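Local coordinates for protein transcription termination factor FttA (Methanosarcina mazei, PDB 2XR1) that probably terminates archaeal transcription by cutting the nascent RNA where it leaves RNA polymerase, as a zinc-dependent endonuclease that also degrades RNA from the 5' end, at residues G190-V195 with L631-T636; V445-M450 with V506-S511. One frame throughout, in Å; residues are numbered along the deposited sequence.

Interaction 1 of 2, residues G190-V195 with L631-T636; sequences GGCKEV and LTNLET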
loop_
_atom_site.group_PDB
_atom_site.type_symbol
_atom_site.label_atom_id
_atom_site.label_comp_id
_atom_site.label_asym_id
_atom_site.label_seq_id
_atom_site.Cartn_x
_atom_site.Cartn_y
_atom_site.Cartn_z
ATOM N N GLY B 190 6.570 -8.539 -4.180
ATOM C CA GLY B 190 7.406 -9.215 -5.146
ATOM C C GLY B 190 6.678 -10.468 -5.579
ATOM O O GLY B 190 5.868 -10.962 -4.845
ATOM N N GLY B 191 6.983 -10.991 -6.753
ATOM C CA GLY B 191 6.359 -12.218 -7.226
ATOM C C GLY B 191 5.187 -11.986 -8.176
ATOM O O GLY B 191 4.386 -12.900 -8.429
ATOM N N CYS B 192 5.114 -10.776 -8.729
ATOM C CA CYS B 192 4.008 -10.401 -9.586
ATOM C C CYS B 192 4.522 -10.049 -10.965
ATOM O O CYS B 192 5.433 -9.232 -11.123
ATOM C CB CYS B 192 3.188 -9.266 -8.945
ATOM S SG CYS B 192 2.315 -9.861 -7.405
ATOM N N LYS B 193 3.939 -10.700 -11.963
ATOM C CA LYS B 193 4.380 -10.552 -13.359
ATOM C C LYS B 193 5.836 -10.956 -13.487
ATOM O O LYS B 193 6.533 -10.522 -14.395
ATOM C CB LYS B 193 4.131 -9.135 -13.877
ATOM C CG LYS B 193 2.652 -8.771 -14.027
ATOM C CD LYS B 193 2.516 -7.334 -14.491
ATOM C CE LYS B 193 1.100 -6.920 -14.887
ATOM N NZ LYS B 193 0.190 -6.825 -13.722
ATOM N N GLU B 194 6.277 -11.801 -12.553
ATOM C CA GLU B 194 7.635 -12.363 -12.546
ATOM C C GLU B 194 7.579 -13.697 -11.771
ATOM O O GLU B 194 6.649 -13.982 -11.037
ATOM C CB GLU B 194 8.655 -11.401 -11.920
ATOM C CG GLU B 194 8.373 -11.103 -10.447
ATOM C CD GLU B 194 9.117 -9.879 -9.847
ATOM O OE1 GLU B 194 9.883 -9.131 -10.539
ATOM O OE2 GLU B 194 8.912 -9.670 -8.635
ATOM N N VAL B 195 8.564 -14.529 -12.006
ATOM C CA VAL B 195 8.843 -15.655 -11.134
ATOM C C VAL B 195 9.954 -15.163 -10.275
ATOM O O VAL B 195 10.870 -14.531 -10.783
ATOM C CB VAL B 195 9.328 -16.855 -11.933
ATOM C CG1 VAL B 195 9.870 -17.853 -11.022
ATOM C CG2 VAL B 195 8.151 -17.437 -12.745
ATOM N N LEU B 631 -1.816 -9.473 -10.533
ATOM C CA LEU B 631 -1.298 -8.504 -9.565
ATOM C C LEU B 631 -0.045 -7.800 -10.116
ATOM O O LEU B 631 0.585 -8.278 -11.054
ATOM C CB LEU B 631 -0.992 -9.181 -8.237
ATOM C CG LEU B 631 -2.160 -9.810 -7.472
ATOM C CD1 LEU B 631 -1.672 -10.486 -6.196
ATOM C CD2 LEU B 631 -3.192 -8.743 -7.143
ATOM N N THR B 632 0.254 -6.630 -9.561
ATOM C CA THR B 632 1.441 -5.855 -9.918
ATOM C C THR B 632 2.223 -5.608 -8.651
ATOM O O THR B 632 1.635 -5.330 -7.624
ATOM C CB THR B 632 1.053 -4.517 -10.605
ATOM O OG1 THR B 632 0.574 -4.778 -11.923
ATOM C CG2 THR B 632 2.219 -3.553 -10.727
ATOM N N ASN B 633 3.546 -5.706 -8.701
ATOM C CA ASN B 633 4.338 -5.383 -7.503
ATOM C C ASN B 633 4.012 -3.965 -7.049
ATOM O O ASN B 633 4.000 -3.079 -7.852
ATOM C CB ASN B 633 5.840 -5.520 -7.758
ATOM C CG ASN B 633 6.254 -6.942 -7.940
ATOM O OD1 ASN B 633 5.553 -7.847 -7.494
ATOM N ND2 ASN B 633 7.377 -7.172 -8.573
ATOM N N LEU B 634 3.717 -3.816 -5.767
ATOM C CA LEU B 634 3.461 -2.541 -5.088
ATOM C C LEU B 634 2.063 -1.999 -5.192
ATOM O O LEU B 634 1.822 -0.932 -4.683
ATOM C CB LEU B 634 4.491 -1.436 -5.411
ATOM C CG LEU B 634 5.935 -1.720 -5.003
ATOM C CD1 LEU B 634 6.807 -0.619 -5.493
ATOM C CD2 LEU B 634 6.066 -1.897 -3.482
ATOM N N GLU B 635 1.150 -2.737 -5.804
ATOM C CA GLU B 635 -0.281 -2.448 -5.766
ATOM C C GLU B 635 -0.938 -3.150 -4.589
ATOM O O GLU B 635 -0.440 -4.154 -4.104
ATOM C CB GLU B 635 -0.946 -2.883 -7.073
ATOM C CG GLU B 635 -0.372 -2.148 -8.302
ATOM C CD GLU B 635 -1.366 -1.908 -9.487
ATOM O OE1 GLU B 635 -2.124 -2.842 -9.823
ATOM O OE2 GLU B 635 -1.366 -0.787 -10.094
ATOM N N THR B 636 -2.016 -2.585 -4.073
ATOM C CA THR B 636 -2.770 -3.182 -2.988
ATOM C C THR B 636 -4.205 -3.303 -3.476
ATOM O O THR B 636 -4.806 -2.371 -3.938
ATOM C CB THR B 636 -2.760 -2.339 -1.667
ATOM O OG1 THR B 636 -1.426 -2.116 -1.256
ATOM C CG2 THR B 636 -3.466 -3.078 -0.497
HETATM O O HOH W 1 0.950 -11.181 -11.443
#
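Asn633 reaches across to Glu194 and Cys192 with both ends of its amide. Its ND2 donates to Glu194 OE2 at 2.9 Å, with the oxygen close to the amide plane; seen from the glutamate, the donor stands well above the carboxylate, and the two flat groups are turned 55° apart. The anti lone pair of OE2 is left for the backbone N of Gly191, 3.0 Å away and almost straight at 175°. Arg197 adds a salt bridge to OE2. At the other end of the amide, OD1 takes a weak bond from Cys192 N, which helps the firmer ND2 bond to favour this orientation.

A chi1 of -67° sets the sulfur of Cys192 anti to its carbonyl carbon and turns it toward Leu631, whose CB it meets at 3.5 Å; Phe200 touches both residues. Lys193 runs out extended and bends only at its last torsion, which brings NZ to Thr632 OG1 at 2.8 Å and to Leu631 O at 3.1 Å, the latter met from above the carbonyl plane. A water joins Lys193 N to that same carbonyl.

Gly191 also bonds through its backbone to the zinc ligand His607. With its carboxylate held by an amide, a backbone N-H and an arginine, Glu194 is probably stabilised as the anion, and the loop near the metal site is tied to a C-terminal segment that also bonds to Arg638 of the second subunit.

Interaction 2 of 2, residues V445-M450 with V506-S511; sequences VYLDGM and VILATS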
loop_
_atom_site.group_PDB
_atom_site.type_symbol
_atom_site.label_atom_id
_atom_site.label_comp_id
_atom_site.label_asym_id
_atom_site.label_seq_id
_atom_site.Cartn_x
_atom_site.Cartn_y
_atom_site.Cartn_z
ATOM N N VAL B 445 23.899 -43.076 -11.086
ATOM C CA VAL B 445 23.199 -41.804 -11.078
ATOM C C VAL B 445 23.775 -40.963 -9.945
ATOM O O VAL B 445 23.411 -41.152 -8.787
ATOM C CB VAL B 445 21.710 -42.023 -10.867
ATOM C CG1 VAL B 445 20.964 -40.699 -10.843
ATOM C CG2 VAL B 445 21.188 -42.950 -11.945
ATOM N N TYR B 446 24.703 -40.066 -10.284
ATOM C CA TYR B 446 25.347 -39.209 -9.285
ATOM C C TYR B 446 24.395 -38.088 -8.898
ATOM O O TYR B 446 23.614 -37.636 -9.723
ATOM C CB TYR B 446 26.664 -38.639 -9.797
ATOM C CG TYR B 446 27.663 -39.695 -10.170
ATOM C CD1 TYR B 446 28.462 -40.287 -9.218
ATOM C CD2 TYR B 446 27.809 -40.114 -11.487
ATOM C CE1 TYR B 446 29.409 -41.292 -9.573
ATOM C CE2 TYR B 446 28.735 -41.109 -11.848
ATOM C CZ TYR B 446 29.526 -41.681 -10.889
ATOM O OH TYR B 446 30.430 -42.655 -11.238
ATOM N N LEU B 447 24.460 -37.684 -7.630
ATOM C CA LEU B 447 23.566 -36.704 -7.026
ATOM C C LEU B 447 24.394 -35.661 -6.279
ATOM O O LEU B 447 25.042 -35.986 -5.297
ATOM C CB LEU B 447 22.661 -37.398 -6.031
ATOM C CG LEU B 447 21.825 -38.566 -6.529
ATOM C CD1 LEU B 447 20.934 -39.051 -5.407
ATOM C CD2 LEU B 447 20.976 -38.198 -7.749
ATOM N N ASP B 448 24.401 -34.410 -6.738
ATOM C CA ASP B 448 25.343 -33.414 -6.184
ATOM C C ASP B 448 24.611 -32.164 -5.699
ATOM O O ASP B 448 23.547 -31.841 -6.170
ATOM C CB ASP B 448 26.417 -33.069 -7.224
ATOM C CG ASP B 448 27.675 -32.438 -6.610
ATOM O OD1 ASP B 448 27.698 -32.131 -5.385
ATOM O OD2 ASP B 448 28.650 -32.219 -7.365
ATOM N N GLY B 449 25.168 -31.500 -4.699
ATOM C CA GLY B 449 24.602 -30.257 -4.175
ATOM C C GLY B 449 23.356 -30.316 -3.291
ATOM O O GLY B 449 22.420 -29.519 -3.493
ATOM N N MET B 450 23.374 -31.196 -2.294
ATOM C CA MET B 450 22.309 -31.314 -1.270
ATOM C C MET B 450 21.048 -32.094 -1.673
ATOM O O MET B 450 20.114 -32.234 -0.871
ATOM C CB MET B 450 21.895 -29.959 -0.663
ATOM C CG MET B 450 23.020 -29.055 -0.197
ATOM S SD MET B 450 23.989 -29.730 1.125
ATOM C CE MET B 450 23.466 -28.632 2.473
ATOM N N VAL B 506 24.582 -40.850 -15.345
ATOM C CA VAL B 506 23.602 -39.765 -15.245
ATOM C C VAL B 506 24.001 -38.860 -14.088
ATOM O O VAL B 506 24.378 -39.340 -13.019
ATOM C CB VAL B 506 22.172 -40.288 -14.969
ATOM C CG1 VAL B 506 21.283 -39.163 -14.562
ATOM C CG2 VAL B 506 21.591 -40.990 -16.145
ATOM N N ILE B 507 23.902 -37.556 -14.281
ATOM C CA ILE B 507 24.205 -36.617 -13.215
ATOM C C ILE B 507 22.998 -35.715 -12.899
ATOM O O ILE B 507 22.618 -34.882 -13.723
ATOM C CB ILE B 507 25.434 -35.768 -13.574
ATOM C CG1 ILE B 507 26.588 -36.705 -13.938
ATOM C CG2 ILE B 507 25.836 -34.862 -12.419
ATOM C CD1 ILE B 507 27.877 -36.019 -14.158
ATOM N N LEU B 508 22.391 -35.909 -11.729
ATOM C CA LEU B 508 21.492 -34.912 -11.168
ATOM C C LEU B 508 22.357 -33.953 -10.387
ATOM O O LEU B 508 23.156 -34.374 -9.565
ATOM C CB LEU B 508 20.436 -35.540 -10.270
ATOM C CG LEU B 508 19.169 -35.962 -11.029
ATOM C CD1 LEU B 508 19.495 -36.297 -12.447
ATOM C CD2 LEU B 508 18.447 -37.136 -10.378
ATOM N N ALA B 509 22.251 -32.672 -10.677
ATOM C CA ALA B 509 23.114 -31.704 -10.023
ATOM C C ALA B 509 22.448 -30.359 -9.984
ATOM O O ALA B 509 21.628 -30.016 -10.853
ATOM C CB ALA B 509 24.456 -31.596 -10.723
ATOM N N THR B 510 22.884 -29.592 -9.002
ATOM C CA THR B 510 22.323 -28.313 -8.645
ATOM C C THR B 510 23.145 -27.189 -9.306
ATOM O O THR B 510 24.345 -27.360 -9.534
ATOM C CB THR B 510 22.301 -28.277 -7.082
ATOM O OG1 THR B 510 20.936 -28.274 -6.644
ATOM C CG2 THR B 510 23.085 -27.130 -6.464
ATOM N N SER B 511 22.560 -26.036 -9.612
ATOM C CA SER B 511 21.172 -25.698 -9.317
ATOM C C SER B 511 20.286 -25.870 -10.525
ATOM O O SER B 511 20.717 -25.833 -11.640
ATOM C CB SER B 511 21.065 -24.255 -8.828
ATOM O OG SER B 511 21.796 -23.408 -9.664
#
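Tyr446 bonds through its backbone to two residues of the parallel neighbour, Val506 and Leu508. Tyr446 N donates to Val506 O at 2.8 Å, and Tyr446 O receives Leu508 N at 2.9 Å; in both, the donor lies nearly in line with the carbonyl. Asp448 N continues the ladder to Leu508 O at 3.1 Å, tilted a little from the carbonyl plane. The short strand axes run 4.6 Å apart at an angle of 17°.

On one face Val445 lies beside Val506, both pointing the same way, their CG1 methyls 4.0 Å apart. Each CG1 is anti to its backbone N (chi1 179° and 167°), which gives the two isopropyl groups matching orientations. Further along, Leu447 lies beside Leu508 and sets CD2 on the neighbour's CB at 3.7 Å. Helix 423-436 packs over this face through Leu431, Met428 and Val427. The other face carries Tyr446 and Ile507, whose CD2 and CG1 come within 4.4 Å, the ring meeting Ile507 obliquely; Ile498 of helix 492-500 touches both, and Tyr522 and Phe526 of helix 518-526 also pack on Ile507.

Past the ladder, Gly449 lies beside Thr510, whose hydroxyl bonds to Ala418 O. The carboxylate of Asp448 is held by a salt bridge from Arg495 and a hydrogen bond with Tyr522, while Met450 takes the N-cap position of helix 451-460, its N bonded to Asp490.

Strand 445-448 is also bonded to strand 486-489, and 506-509 is followed in the sheet by 414-417. This parallel sheet, with helices on both faces, forms the alpha/beta core of the beta-CASP domain, and its C-terminal strand ends here lead into loops on the side of the zinc site, with the side chain of Thr510 about 13 Å from a bound zinc ion.

How the interactions relate
Following the chain after the KH domains, strand 185-190 opens the metallo-beta-lactamase part and runs into 190-195, the first half of interaction 1. The chain then builds most of that domain before entering the beta-CASP region, where interaction 2 joins 445-450 to 506-511 across a loop of 55 residues. It returns to the lactamase fold, and 631-636 closes interaction 1 after 435 residues. Interaction 2 is therefore nested inside interaction 1. The outer contact ties the N- and C-terminal portions of the lactamase domain together; the inner one joins neighbouring strands of the inserted domain. Their centres are about 33 Å apart and their nearest atoms about 13 Å, so they do not touch.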